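Local atomic coordinates of binary enterotoxin of Clostridium perfringens component a (Clostridium perfringens, PDB entry 5H04), a protein that serves as the enzymatic component of a binary enterotoxin, binding NAD(H) and probably transferring ADP-ribose from NAD+ to a host-cell protein. Residues Met1-Arg6 with Met85-Leu90; Asn42-Ser47 with Ala167-Asp172; Ser48-Tyr53 with Glu72-Ile77; Glu119-Phe124 with Leu191-Ile196; Gly365-Tyr370 with Leu384-Tyr389. One frame throughout, in Å; residues are numbered along the deposited sequence.

Contact 1 of 5, residues Met1-Arg6 with Met85-Leu90; sequences MLDDNR and MLTKPL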
# COMPACT_ATOMS: atom_id res chain seq x y z
N MET A 1 25.35 -6.71 20.12
CA MET A 1 26.33 -5.78 20.67
C MET A 1 26.44 -4.48 19.87
O MET A 1 26.88 -3.45 20.39
CB MET A 1 27.71 -6.44 20.75
CG MET A 1 27.88 -7.39 21.93
SD MET A 1 27.71 -6.55 23.52
CE MET A 1 29.05 -5.36 23.44
N LEU A 2 26.05 -4.54 18.59
CA LEU A 2 26.22 -3.38 17.71
C LEU A 2 25.35 -2.20 18.12
O LEU A 2 25.61 -1.08 17.68
CB LEU A 2 25.94 -3.78 16.26
CG LEU A 2 26.94 -4.78 15.66
CD1 LEU A 2 26.43 -5.38 14.35
CD2 LEU A 2 28.30 -4.13 15.46
N ASP A 3 24.34 -2.41 18.97
CA ASP A 3 23.49 -1.33 19.47
C ASP A 3 23.78 -0.99 20.93
O ASP A 3 22.97 -0.31 21.57
CB ASP A 3 22.01 -1.68 19.31
CG ASP A 3 21.53 -1.69 17.85
OD1 ASP A 3 22.17 -1.03 17.00
OD2 ASP A 3 20.50 -2.34 17.56
N ASP A 4 24.91 -1.45 21.47
CA ASP A 4 25.14 -1.30 22.91
C ASP A 4 25.49 0.13 23.31
O ASP A 4 25.21 0.55 24.44
CB ASP A 4 26.25 -2.23 23.39
CG ASP A 4 26.43 -2.20 24.91
OD1 ASP A 4 25.42 -2.42 25.62
OD2 ASP A 4 27.56 -1.95 25.39
N ASN A 5 26.12 0.89 22.42
CA ASN A 5 26.60 2.21 22.78
C ASN A 5 25.83 3.33 22.10
O ASN A 5 26.34 4.45 22.00
CB ASN A 5 28.09 2.33 22.48
CG ASN A 5 28.92 2.43 23.74
OD1 ASN A 5 28.55 3.13 24.69
ND2 ASN A 5 30.05 1.72 23.77
N ARG A 6 24.60 3.06 21.65
CA ARG A 6 23.92 4.13 20.94
C ARG A 6 22.57 4.44 21.57
O ARG A 6 21.93 3.57 22.17
CB ARG A 6 23.71 3.78 19.46
CG ARG A 6 22.60 2.78 19.22
CD ARG A 6 22.11 2.85 17.78
NE ARG A 6 21.23 1.74 17.45
CZ ARG A 6 19.90 1.76 17.59
NH1 ARG A 6 19.29 2.85 18.07
NH2 ARG A 6 19.19 0.70 17.25
N MET A 85 19.33 -6.88 11.57
CA MET A 85 18.15 -6.42 12.28
C MET A 85 18.52 -5.61 13.53
O MET A 85 19.43 -5.97 14.27
CB MET A 85 17.27 -7.61 12.67
CG MET A 85 16.73 -8.39 11.49
SD MET A 85 15.64 -9.69 12.10
CE MET A 85 15.22 -10.53 10.57
N LEU A 86 17.80 -4.50 13.74
CA LEU A 86 18.01 -3.69 14.93
C LEU A 86 17.70 -4.49 16.19
O LEU A 86 16.80 -5.33 16.21
CB LEU A 86 17.12 -2.44 14.88
CG LEU A 86 17.25 -1.43 13.72
CD1 LEU A 86 16.19 -0.33 13.83
CD2 LEU A 86 18.63 -0.82 13.70
N THR A 87 18.45 -4.22 17.26
CA THR A 87 18.17 -4.82 18.57
C THR A 87 17.48 -3.86 19.53
O THR A 87 17.04 -4.29 20.61
CB THR A 87 19.46 -5.34 19.22
OG1 THR A 87 20.32 -4.23 19.53
CG2 THR A 87 20.19 -6.29 18.28
N LYS A 88 17.38 -2.59 19.17
CA LYS A 88 16.56 -1.60 19.86
C LYS A 88 16.06 -0.63 18.80
O LYS A 88 16.57 -0.63 17.68
CB LYS A 88 17.34 -0.88 20.96
CG LYS A 88 18.45 0.01 20.45
CD LYS A 88 19.28 0.60 21.59
CE LYS A 88 18.57 1.76 22.27
NZ LYS A 88 19.49 2.54 23.14
N PRO A 89 15.05 0.18 19.12
CA PRO A 89 14.52 1.10 18.10
C PRO A 89 15.56 2.10 17.61
O PRO A 89 16.50 2.47 18.32
CB PRO A 89 13.38 1.81 18.83
CG PRO A 89 12.93 0.82 19.86
CD PRO A 89 14.19 0.15 20.32
N LEU A 90 15.37 2.55 16.37
CA LEU A 90 16.22 3.59 15.79
C LEU A 90 15.33 4.61 15.09
O LEU A 90 14.50 4.24 14.25
CB LEU A 90 17.23 2.99 14.80
CG LEU A 90 18.15 4.00 14.11
CD1 LEU A 90 19.29 4.43 15.03
CD2 LEU A 90 18.69 3.46 12.79
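Two loops meet here, the N-terminal arm ahead of helix 14-31 and the linker that carries the chain from helix 68-81 into strand 90-96, and a D3-R6 salt bridge lies at their junction. Carboxylate oxygen OD2 of D3 accepts two bonds from T87: the hydroxyl OG1 reaches it at 2.7 Å on the anti side, and the backbone N at 2.8 Å nearly along the C-O bond. R6 NE meets the other oxygen, D3 OD1, at 3.0 Å, from above the carboxylate plane. Beyond NE the guanidinium turns its edge to the linker backbone. R6 NH1 gives a straight bond to P89 O (2.8 Å, 167°), and R6 NH2 bonds to K88 O at 3.0 Å, arriving above that carbonyl's plane. The flat group is sandwiched, with L90 CD1 over one face and the CG-CD part of K88 over the other. K88 runs past R6 in the opposite direction, and the bend at its chi3 (-77°) helps bring NZ to R6 O at 2.8 Å. The side chains of D3 and R6 stay buried with charges paired. W20 of helix 14-31 donates to D3 OD1 and packs on R6, while L86 and P89 lean on strand 154-160.

Contact 2 of 5, residues Asn42-Ser47 with Ala167-Asp172; sequences NYIKNS and ASYGND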
# COMPACT_ATOMS: atom_id res chain seq x y z
N ASN A 42 24.04 -3.13 -6.67
CA ASN A 42 23.04 -2.75 -7.67
C ASN A 42 22.03 -1.77 -7.10
O ASN A 42 21.56 -0.89 -7.82
CB ASN A 42 22.33 -3.99 -8.21
CG ASN A 42 23.19 -4.79 -9.16
OD1 ASN A 42 24.26 -4.34 -9.58
ND2 ASN A 42 22.72 -5.98 -9.52
N TYR A 43 21.68 -1.91 -5.81
CA TYR A 43 20.76 -0.95 -5.21
C TYR A 43 21.38 0.44 -5.13
O TYR A 43 20.70 1.44 -5.39
CB TYR A 43 20.30 -1.42 -3.82
CG TYR A 43 19.22 -0.51 -3.24
CD1 TYR A 43 17.88 -0.65 -3.62
CD2 TYR A 43 19.55 0.50 -2.34
CE1 TYR A 43 16.90 0.20 -3.10
CE2 TYR A 43 18.58 1.34 -1.82
CZ TYR A 43 17.26 1.19 -2.21
OH TYR A 43 16.31 2.04 -1.70
N ILE A 44 22.67 0.53 -4.77
CA ILE A 44 23.34 1.83 -4.73
C ILE A 44 23.24 2.53 -6.08
O ILE A 44 22.98 3.74 -6.16
CB ILE A 44 24.80 1.67 -4.27
CG1 ILE A 44 24.88 1.29 -2.80
CG2 ILE A 44 25.59 2.96 -4.48
CD1 ILE A 44 26.29 1.07 -2.30
N LYS A 45 23.41 1.78 -7.18
CA LYS A 45 23.39 2.39 -8.51
C LYS A 45 21.99 2.57 -9.08
O LYS A 45 21.73 3.57 -9.74
CB LYS A 45 24.22 1.54 -9.49
CG LYS A 45 25.63 1.23 -8.99
CD LYS A 45 26.64 1.35 -10.13
CE LYS A 45 28.05 1.22 -9.59
NZ LYS A 45 29.09 1.59 -10.58
N ASN A 46 21.09 1.61 -8.85
CA ASN A 46 19.82 1.52 -9.58
C ASN A 46 18.63 1.43 -8.63
O ASN A 46 17.66 0.74 -8.93
CB ASN A 46 19.78 0.31 -10.51
CG ASN A 46 21.09 0.09 -11.26
OD1 ASN A 46 21.64 -1.02 -11.27
ND2 ASN A 46 21.59 1.13 -11.90
N SER A 47 18.67 2.13 -7.49
CA SER A 47 17.59 1.95 -6.51
C SER A 47 16.23 2.34 -7.09
O SER A 47 15.24 1.62 -6.90
CB SER A 47 17.87 2.72 -5.22
OG SER A 47 17.93 4.12 -5.45
N ALA A 167 19.91 -1.96 7.32
CA ALA A 167 21.33 -2.17 7.11
C ALA A 167 22.05 -0.87 6.82
O ALA A 167 21.53 0.01 6.11
CB ALA A 167 21.55 -3.16 5.96
N SER A 168 23.26 -0.74 7.36
CA SER A 168 24.13 0.39 7.08
C SER A 168 24.89 0.14 5.78
O SER A 168 25.52 -0.91 5.62
CB SER A 168 25.11 0.60 8.23
OG SER A 168 24.43 0.98 9.41
N TYR A 169 24.79 1.07 4.85
CA TYR A 169 25.36 0.87 3.52
C TYR A 169 25.65 2.24 2.92
O TYR A 169 25.22 3.27 3.44
CB TYR A 169 24.42 0.08 2.60
CG TYR A 169 23.41 0.99 1.94
CD1 TYR A 169 22.33 1.50 2.67
CD2 TYR A 169 23.53 1.35 0.61
CE1 TYR A 169 21.42 2.34 2.09
CE2 TYR A 169 22.62 2.19 0.01
CZ TYR A 169 21.57 2.69 0.76
OH TYR A 169 20.67 3.54 0.18
N GLY A 170 26.37 2.24 1.80
CA GLY A 170 26.59 3.45 1.04
C GLY A 170 28.08 3.69 0.77
O GLY A 170 28.95 3.07 1.34
N ASN A 171 28.31 4.65 -0.13
CA ASN A 171 29.66 4.95 -0.60
C ASN A 171 30.34 6.07 0.16
O ASN A 171 31.57 6.20 0.08
CB ASN A 171 29.64 5.30 -2.09
CG ASN A 171 29.40 4.10 -2.96
OD1 ASN A 171 29.91 3.00 -2.70
ND2 ASN A 171 28.61 4.29 -4.02
N ASP A 172 29.59 6.91 0.86
CA ASP A 172 30.16 7.95 1.71
C ASP A 172 30.22 7.40 3.13
O ASP A 172 29.21 7.39 3.84
CB ASP A 172 29.32 9.23 1.65
CG ASP A 172 29.94 10.37 2.44
OD1 ASP A 172 30.98 10.14 3.09
OD2 ASP A 172 29.39 11.49 2.41
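Y43 holds its CG anti to the backbone N (chi1 -174°), which swings the ring off helix 34-58 toward strand 166-169, while Y169 has the less common first torsion, 85°, with CG between its backbone N and carbonyl carbon, a torsion that lays the ring alongside I44 and points OH at the Y43 rim. The two tyrosines cross at about a right angle. Y169 OH lies near the plane of the Y43 ring, 3.6 Å from Y43 CE2. The polar end of Y43 is engaged elsewhere, its OH being hydrogen-bonded to D140, and S47 CB from the next turn of the helix sits over the centre of one ring face. I44, one residue on, slides past Y169 in the opposite direction and lays its CG1 methylene against the edge of that ring, 3.7 Å from Y169 CD2. The terminal methyl of the same branch continues to the strand end, where I44 CD1 is 4.1 Å from G170 CA. The other branch, I44 CG2, meets N171 ND2 (3.3 Å) at the more exposed margin. The contact is van der Waals throughout: I44 on Y169 is its apolar part, and the Y169 hydroxyl and N171 amide pack without a bond across the segments. L179 of the neighbouring strand 177-180 touches both tyrosines. This is helix-on-sheet packing in the N-terminal ADP-ribosyltransferase-like region: helix 34-58 packs, through Y43 and I44, against Y169 at the end of an outermost strand of the small three-stranded antiparallel sheet, whose side chains also meet helix 14-31.

Contact 3 of 5, residues Ser48-Tyr53 with Glu72-Ile77; sequences SEINSY and EDLKNI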
# COMPACT_ATOMS: atom_id res chain seq x y z
N SER A 48 16.19 3.44 -7.83
CA SER A 48 14.95 3.89 -8.45
C SER A 48 14.37 2.81 -9.37
O SER A 48 13.17 2.54 -9.35
CB SER A 48 15.17 5.18 -9.23
OG SER A 48 13.96 5.66 -9.78
N GLU A 49 15.21 2.18 -10.15
CA GLU A 49 14.79 1.17 -11.06
C GLU A 49 14.28 -0.10 -10.35
O GLU A 49 13.30 -0.66 -10.73
CB GLU A 49 15.94 0.84 -11.98
CG GLU A 49 15.71 -0.29 -12.94
CD GLU A 49 15.56 0.21 -14.35
OE1 GLU A 49 14.47 0.67 -14.70
OE2 GLU A 49 16.54 0.17 -15.07
N ILE A 50 15.00 -0.54 -9.34
CA ILE A 50 14.61 -1.70 -8.55
C ILE A 50 13.26 -1.45 -7.89
O ILE A 50 12.35 -2.29 -7.96
CB ILE A 50 15.70 -2.04 -7.52
CG1 ILE A 50 16.96 -2.54 -8.23
CG2 ILE A 50 15.18 -3.07 -6.51
CD1 ILE A 50 18.21 -2.58 -7.35
N ASN A 51 13.11 -0.30 -7.24
CA ASN A 51 11.87 -0.03 -6.52
C ASN A 51 10.70 0.11 -7.49
O ASN A 51 9.60 -0.39 -7.21
CB ASN A 51 12.03 1.22 -5.64
CG ASN A 51 12.89 0.95 -4.43
OD1 ASN A 51 12.98 -0.19 -3.96
ND2 ASN A 51 13.53 1.99 -3.91
N SER A 52 10.92 0.74 -8.65
CA SER A 52 9.85 0.83 -9.64
C SER A 52 9.50 -0.54 -10.20
O SER A 52 8.33 -0.85 -10.43
CB SER A 52 10.24 1.78 -10.76
OG SER A 52 10.19 3.12 -10.30
N TYR A 53 10.52 -1.38 -10.42
CA TYR A 53 10.26 -2.72 -10.92
C TYR A 53 9.42 -3.53 -9.93
O TYR A 53 8.56 -4.31 -10.34
CB TYR A 53 11.58 -3.45 -11.20
CG TYR A 53 11.36 -4.86 -11.66
CD1 TYR A 53 10.92 -5.13 -12.96
CD2 TYR A 53 11.59 -5.94 -10.81
CE1 TYR A 53 10.71 -6.42 -13.39
CE2 TYR A 53 11.38 -7.24 -11.24
CZ TYR A 53 10.94 -7.47 -12.52
OH TYR A 53 10.73 -8.77 -12.95
N GLU A 72 16.23 -11.25 -9.17
CA GLU A 72 17.30 -11.64 -8.26
C GLU A 72 17.60 -10.53 -7.26
O GLU A 72 17.79 -10.81 -6.07
CB GLU A 72 18.56 -11.99 -9.05
CG GLU A 72 18.42 -13.27 -9.85
CD GLU A 72 17.97 -14.42 -8.97
OE1 GLU A 72 18.75 -14.85 -8.09
OE2 GLU A 72 16.82 -14.89 -9.15
N ASP A 73 17.64 -9.28 -7.72
CA ASP A 73 17.93 -8.18 -6.82
C ASP A 73 16.87 -8.05 -5.74
O ASP A 73 17.19 -7.86 -4.56
CB ASP A 73 18.05 -6.87 -7.61
CG ASP A 73 19.34 -6.78 -8.42
OD1 ASP A 73 20.33 -7.44 -8.04
OD2 ASP A 73 19.37 -6.02 -9.42
N LEU A 74 15.59 -8.19 -6.11
CA LEU A 74 14.53 -8.13 -5.10
C LEU A 74 14.74 -9.19 -4.02
O LEU A 74 14.67 -8.90 -2.83
CB LEU A 74 13.15 -8.29 -5.75
CG LEU A 74 12.71 -7.17 -6.70
CD1 LEU A 74 11.37 -7.50 -7.32
CD2 LEU A 74 12.66 -5.83 -5.97
N LYS A 75 15.03 -10.43 -4.43
CA LYS A 75 15.26 -11.50 -3.46
C LYS A 75 16.49 -11.22 -2.60
O LYS A 75 16.44 -11.36 -1.37
CB LYS A 75 15.40 -12.84 -4.17
CG LYS A 75 14.16 -13.33 -4.86
CD LYS A 75 14.26 -14.84 -5.06
CE LYS A 75 13.17 -15.37 -5.98
NZ LYS A 75 13.58 -15.27 -7.42
N ASN A 76 17.61 -10.85 -3.23
CA ASN A 76 18.89 -10.79 -2.53
C ASN A 76 19.00 -9.58 -1.62
O ASN A 76 19.61 -9.67 -0.55
CB ASN A 76 20.04 -10.78 -3.53
CG ASN A 76 20.11 -12.05 -4.35
OD1 ASN A 76 19.64 -13.10 -3.93
ND2 ASN A 76 20.70 -11.95 -5.54
N ILE A 77 18.47 -8.42 -2.03
CA ILE A 77 18.49 -7.28 -1.12
C ILE A 77 17.70 -7.60 0.14
O ILE A 77 18.11 -7.24 1.25
CB ILE A 77 17.95 -6.02 -1.83
CG1 ILE A 77 18.85 -5.66 -3.02
CG2 ILE A 77 17.93 -4.83 -0.86
CD1 ILE A 77 18.29 -4.57 -3.91
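I50 is the principal bump on helix 48-53, and it enters a hollow on helix 72-77 bordered by D73, L74 and I77. The two helices run nearly perpendicular, with their short axes crossing at -99° and 10.5 Å apart, so the meeting surface is compact. The I50 CG2 methyl lies beside L74 CD2 at 3.8 Å as the two side chains pass in opposite directions, while the longer branch, extended at chi2 (166°), brings I50 CD1 tip to tip with I77 CD1 at 4.0 Å. The wall on the remaining side is D73, whose OD2 is 4.2 Å from I50 CD1; the carboxylate itself is held by S39 through OD1. L74 answers as the reciprocal bump. Its fork is wedged between I50 and Y53, with CD2 going to the former and L74 CD1 to the rim of the Y53 ring, near the ring plane and 3.8 Å from Y53 CD2. Hydrogen bonds of Y53 OH with N71 OD1 and I67 N anchor the far end of this ring. L70, one turn earlier on helix 68-81, touches both I50 and Y53, and the crossing of helices 34-58 and 68-81 is flanked by a loop whose F138 packs on L74 and I77.

Contact 4 of 5, residues Glu119-Phe124 with Leu191-Ile196; sequences EAINNF and LSIVTI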
# COMPACT_ATOMS: atom_id res chain seq x y z
N GLU A 119 -3.28 27.27 7.31
CA GLU A 119 -4.44 26.50 6.89
C GLU A 119 -4.03 25.22 6.18
O GLU A 119 -4.65 24.16 6.37
CB GLU A 119 -5.34 27.36 6.00
CG GLU A 119 -6.55 26.60 5.41
CD GLU A 119 -6.46 26.38 3.90
OE1 GLU A 119 -5.45 26.81 3.31
OE2 GLU A 119 -7.40 25.77 3.34
N ALA A 120 -2.97 25.28 5.36
CA ALA A 120 -2.51 24.09 4.67
C ALA A 120 -2.04 23.03 5.66
O ALA A 120 -2.39 21.85 5.55
CB ALA A 120 -1.40 24.45 3.68
N ILE A 121 -1.25 23.44 6.65
CA ILE A 121 -0.76 22.44 7.59
C ILE A 121 -1.89 21.94 8.49
O ILE A 121 -1.84 20.81 8.98
CB ILE A 121 0.44 22.99 8.40
CG1 ILE A 121 1.25 21.82 8.97
CG2 ILE A 121 -0.03 23.95 9.49
CD1 ILE A 121 2.35 22.21 9.93
N ASN A 122 -2.93 22.76 8.70
CA ASN A 122 -4.11 22.24 9.40
C ASN A 122 -4.80 21.16 8.57
O ASN A 122 -5.18 20.12 9.11
CB ASN A 122 -5.08 23.37 9.74
CG ASN A 122 -4.76 24.05 11.09
OD1 ASN A 122 -3.98 23.53 11.90
ND2 ASN A 122 -5.35 25.23 11.32
N ASN A 123 -4.93 21.37 7.25
CA ASN A 123 -5.51 20.32 6.41
C ASN A 123 -4.59 19.10 6.34
O ASN A 123 -5.08 17.96 6.29
CB ASN A 123 -5.77 20.86 5.00
CG ASN A 123 -6.91 21.88 4.97
OD1 ASN A 123 -7.77 21.89 5.84
ND2 ASN A 123 -6.92 22.72 3.94
N PHE A 124 -3.28 19.33 6.30
CA PHE A 124 -2.32 18.23 6.32
C PHE A 124 -2.51 17.36 7.56
O PHE A 124 -2.47 16.13 7.47
CB PHE A 124 -0.90 18.79 6.26
CG PHE A 124 0.18 17.77 5.99
CD1 PHE A 124 0.21 17.05 4.81
CD2 PHE A 124 1.21 17.56 6.92
CE1 PHE A 124 1.21 16.12 4.56
CE2 PHE A 124 2.21 16.64 6.68
CZ PHE A 124 2.22 15.92 5.50
N LEU A 191 2.75 15.83 14.55
CA LEU A 191 2.96 16.83 13.53
C LEU A 191 3.41 18.13 14.18
O LEU A 191 2.86 18.53 15.21
CB LEU A 191 1.67 17.10 12.74
CG LEU A 191 1.72 18.14 11.61
CD1 LEU A 191 2.69 17.74 10.46
CD2 LEU A 191 0.32 18.42 11.08
N SER A 192 4.41 18.78 13.58
CA SER A 192 4.90 20.05 14.08
C SER A 192 5.63 20.75 12.95
O SER A 192 5.80 20.20 11.86
CB SER A 192 5.83 19.87 15.28
OG SER A 192 7.03 19.21 14.90
N ILE A 193 6.08 21.97 13.21
CA ILE A 193 6.90 22.72 12.27
C ILE A 193 8.32 22.74 12.79
O ILE A 193 8.55 23.04 13.97
CB ILE A 193 6.35 24.15 12.06
CG1 ILE A 193 5.01 24.10 11.33
CG2 ILE A 193 7.36 25.00 11.29
CD1 ILE A 193 4.26 25.41 11.27
N VAL A 194 9.29 22.42 11.93
CA VAL A 194 10.71 22.46 12.26
C VAL A 194 11.37 23.47 11.34
O VAL A 194 11.01 23.56 10.16
CB VAL A 194 11.38 21.06 12.16
CG1 VAL A 194 11.24 20.47 10.77
CG2 VAL A 194 12.85 21.13 12.54
N THR A 195 12.29 24.26 11.89
CA THR A 195 13.03 25.26 11.11
C THR A 195 14.45 24.75 10.92
O THR A 195 15.16 24.48 11.90
CB THR A 195 13.04 26.62 11.80
OG1 THR A 195 11.71 27.15 11.82
CG2 THR A 195 13.93 27.60 11.03
N ILE A 196 14.86 24.59 9.66
CA ILE A 196 16.19 24.12 9.30
C ILE A 196 16.79 25.13 8.33
O ILE A 196 16.22 25.36 7.26
CB ILE A 196 16.15 22.72 8.66
CG1 ILE A 196 15.53 21.69 9.61
CG2 ILE A 196 17.54 22.27 8.24
CD1 ILE A 196 15.54 20.29 9.04
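Helix 119-124 runs at 144° to strand 191-196, roughly antiparallel, with 10.0 Å between their short axes at closest approach, and only the beginning of the strand segment comes against the helix. This is helix-on-sheet packing, helix 118-128 against strand 185-196 of the mixed five-stranded sheet in the first ADP-ribosyltransferase region, away from the NADH sites. I121 carries much of the contact. Its CG1 branch is extended, with chi1 at -159° and chi2 at -172°, and this drives CD1 across to I193. I121 CD1 lies 3.6 Å from I193 CG1 as the two side chains cross obliquely. Along its flank I121 passes L191 in the opposite direction, I121 CG1 standing 4.1 Å from L191 CD2. The same L191 methyl also lies 3.8 Å from the backbone oxygen I121 O, so it rests on the helix surface itself. The second L191 methyl, CD1, goes to F124 one turn further along the helix: it approaches the ring at its edge, close to the ring plane, 3.8 Å from F124 CD2. F103 and F101 make edge-to-face contacts with the buried F124 ring, V204 of strand 199-209 also touches it, and I116 packs on both I121 and I193. With side chains meeting through methyls, methylenes and an aromatic edge alone, helix and strand are probably held by dispersion and by partial burial of apolar surface, most complete at F124.

Contact 5 of 5, residues Gly365-Tyr370 with Leu384-Tyr389; sequences GSNAAY and LIDHGY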
# COMPACT_ATOMS: atom_id res chain seq x y z
N GLY A 365 -12.58 -5.88 12.37
CA GLY A 365 -13.97 -5.62 12.68
C GLY A 365 -14.88 -5.43 11.48
O GLY A 365 -16.10 -5.33 11.66
N SER A 366 -14.34 -5.42 10.27
CA SER A 366 -15.17 -5.20 9.09
C SER A 366 -16.05 -6.42 8.83
O SER A 366 -15.64 -7.57 9.05
CB SER A 366 -14.28 -4.91 7.88
OG SER A 366 -13.47 -3.77 8.15
N ASN A 367 -17.25 -6.16 8.32
CA ASN A 367 -18.18 -7.23 7.91
C ASN A 367 -17.81 -7.68 6.50
O ASN A 367 -18.28 -7.14 5.50
CB ASN A 367 -19.62 -6.74 7.98
CG ASN A 367 -20.06 -6.43 9.40
OD1 ASN A 367 -19.59 -7.06 10.33
ND2 ASN A 367 -20.96 -5.47 9.55
N ALA A 368 -16.94 -8.69 6.45
CA ALA A 368 -16.36 -9.22 5.22
C ALA A 368 -15.96 -10.66 5.53
O ALA A 368 -15.81 -11.04 6.69
CB ALA A 368 -15.14 -8.39 4.76
N ALA A 369 -15.79 -11.45 4.47
CA ALA A 369 -15.40 -12.84 4.65
C ALA A 369 -14.52 -13.29 3.51
O ALA A 369 -14.70 -12.86 2.36
CB ALA A 369 -16.62 -13.77 4.73
N TYR A 370 -13.57 -14.17 3.83
CA TYR A 370 -12.79 -14.87 2.81
C TYR A 370 -13.68 -15.95 2.21
O TYR A 370 -13.81 -17.05 2.77
CB TYR A 370 -11.52 -15.45 3.43
CG TYR A 370 -10.52 -16.01 2.44
CD1 TYR A 370 -10.62 -17.32 1.95
CD2 TYR A 370 -9.45 -15.24 2.00
CE1 TYR A 370 -9.69 -17.82 1.05
CE2 TYR A 370 -8.51 -15.74 1.10
CZ TYR A 370 -8.63 -17.03 0.64
OH TYR A 370 -7.69 -17.52 -0.25
N LEU A 384 -15.01 -10.89 0.19
CA LEU A 384 -16.23 -10.18 -0.18
C LEU A 384 -16.64 -9.29 0.98
O LEU A 384 -16.79 -9.77 2.11
CB LEU A 384 -17.35 -11.18 -0.48
CG LEU A 384 -18.69 -10.63 -0.97
CD1 LEU A 384 -18.47 -9.83 -2.24
CD2 LEU A 384 -19.67 -11.79 -1.21
N ILE A 385 -16.87 -8.01 0.70
CA ILE A 385 -17.17 -7.01 1.73
C ILE A 385 -18.65 -6.63 1.64
O ILE A 385 -19.19 -6.49 0.53
CB ILE A 385 -16.26 -5.77 1.60
CG1 ILE A 385 -14.78 -6.18 1.60
CG2 ILE A 385 -16.54 -4.81 2.76
CD1 ILE A 385 -13.80 -5.02 1.26
N ASP A 386 -19.30 -6.49 2.80
CA ASP A 386 -20.71 -6.13 2.87
C ASP A 386 -20.97 -4.79 2.17
O ASP A 386 -20.08 -3.95 2.04
CB ASP A 386 -21.16 -6.04 4.35
CG ASP A 386 -22.66 -6.30 4.57
OD1 ASP A 386 -23.39 -6.64 3.61
OD2 ASP A 386 -23.10 -6.19 5.74
N HIS A 387 -22.21 -4.60 1.72
CA HIS A 387 -22.57 -3.37 1.05
C HIS A 387 -22.77 -2.24 2.06
O HIS A 387 -23.03 -2.48 3.25
CB HIS A 387 -23.84 -3.57 0.21
CG HIS A 387 -25.06 -3.84 1.03
ND1 HIS A 387 -25.93 -2.85 1.41
CD2 HIS A 387 -25.54 -4.99 1.55
CE1 HIS A 387 -26.91 -3.38 2.13
NE2 HIS A 387 -26.69 -4.68 2.23
N GLY A 388 -22.65 -1.01 1.58
CA GLY A 388 -22.94 0.15 2.39
C GLY A 388 -21.78 0.71 3.18
O GLY A 388 -22.01 1.53 4.08
N TYR A 389 -20.55 0.28 2.90
CA TYR A 389 -19.38 0.93 3.46
C TYR A 389 -18.97 2.11 2.58
O TYR A 389 -19.67 2.45 1.62
CB TYR A 389 -18.23 -0.07 3.61
CG TYR A 389 -18.32 -1.01 4.80
CD1 TYR A 389 -18.10 -0.55 6.09
CD2 TYR A 389 -18.55 -2.36 4.61
CE1 TYR A 389 -18.15 -1.41 7.17
CE2 TYR A 389 -18.60 -3.24 5.68
CZ TYR A 389 -18.40 -2.76 6.95
OH TYR A 389 -18.45 -3.64 7.99
O HOH W 1 -22.23 -4.18 7.35
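A368 and I385 form the closest pair of the beta hairpin of strands 368-370 and 382-385, part of the three-stranded antiparallel sheet beside the NADH pocket in the second ADP-ribosyltransferase region. It is a non-hydrogen-bonded pair with CA atoms just 4.2 Å apart. A368 CB packs on I385 CG1, and A368 CA comes to 3.2 Å from L384 O in a CA-H...O contact. Next to it A369 and L384 form a hydrogen-bonded pair, A369 N reaching L384 O at 3.1 Å and L384 N reaching A369 O at 2.9 Å. The L384 side chain, on the other face, is about 5 Å from the bound dinucleotide. Toward N367 the strands give way to loops, and the contact becomes polar and takes in a bridging water. D386 N still donates to N367 O (3.0 Å), whereas Y389 offers its phenol oxygen as acceptor: N367 N gives a straight bond to Y389 OH (2.8 Å, 166°). The water accepts from N367 ND2 at 2.8 Å and donates to D386 OD2. K288 bonds to N367 OD1. Backbone bonds thus fix the strand register, while the K285 salt bridge to OD2, the S281 hydroxyl on OD1 and the water probably stabilise the D386 carboxylate as an anion.

Overall arrangement
From the N terminus, contact 1 closes the first large loop, returning residues 85-90 to the opening arm and enclosing the long helices 14-31, 34-58 and 68-81. Contact 3 lies wholly within that loop, and within the one made by contact 2 as well. Contact 2 starts inside contact 1 but ends beyond it, so the two cross, joining helix 34-58 to the small sheet. Contacts 2 and 3 touch directly, Y43 packing on I50 and I77. Contact 4 crosses contact 2 and binds helix 118-128 to the five-stranded sheet. Contact 5 follows in series as a local hairpin closure in the second, NADH-binding ADP-ribosyltransferase region, its centre about 34 Å from that of contact 3.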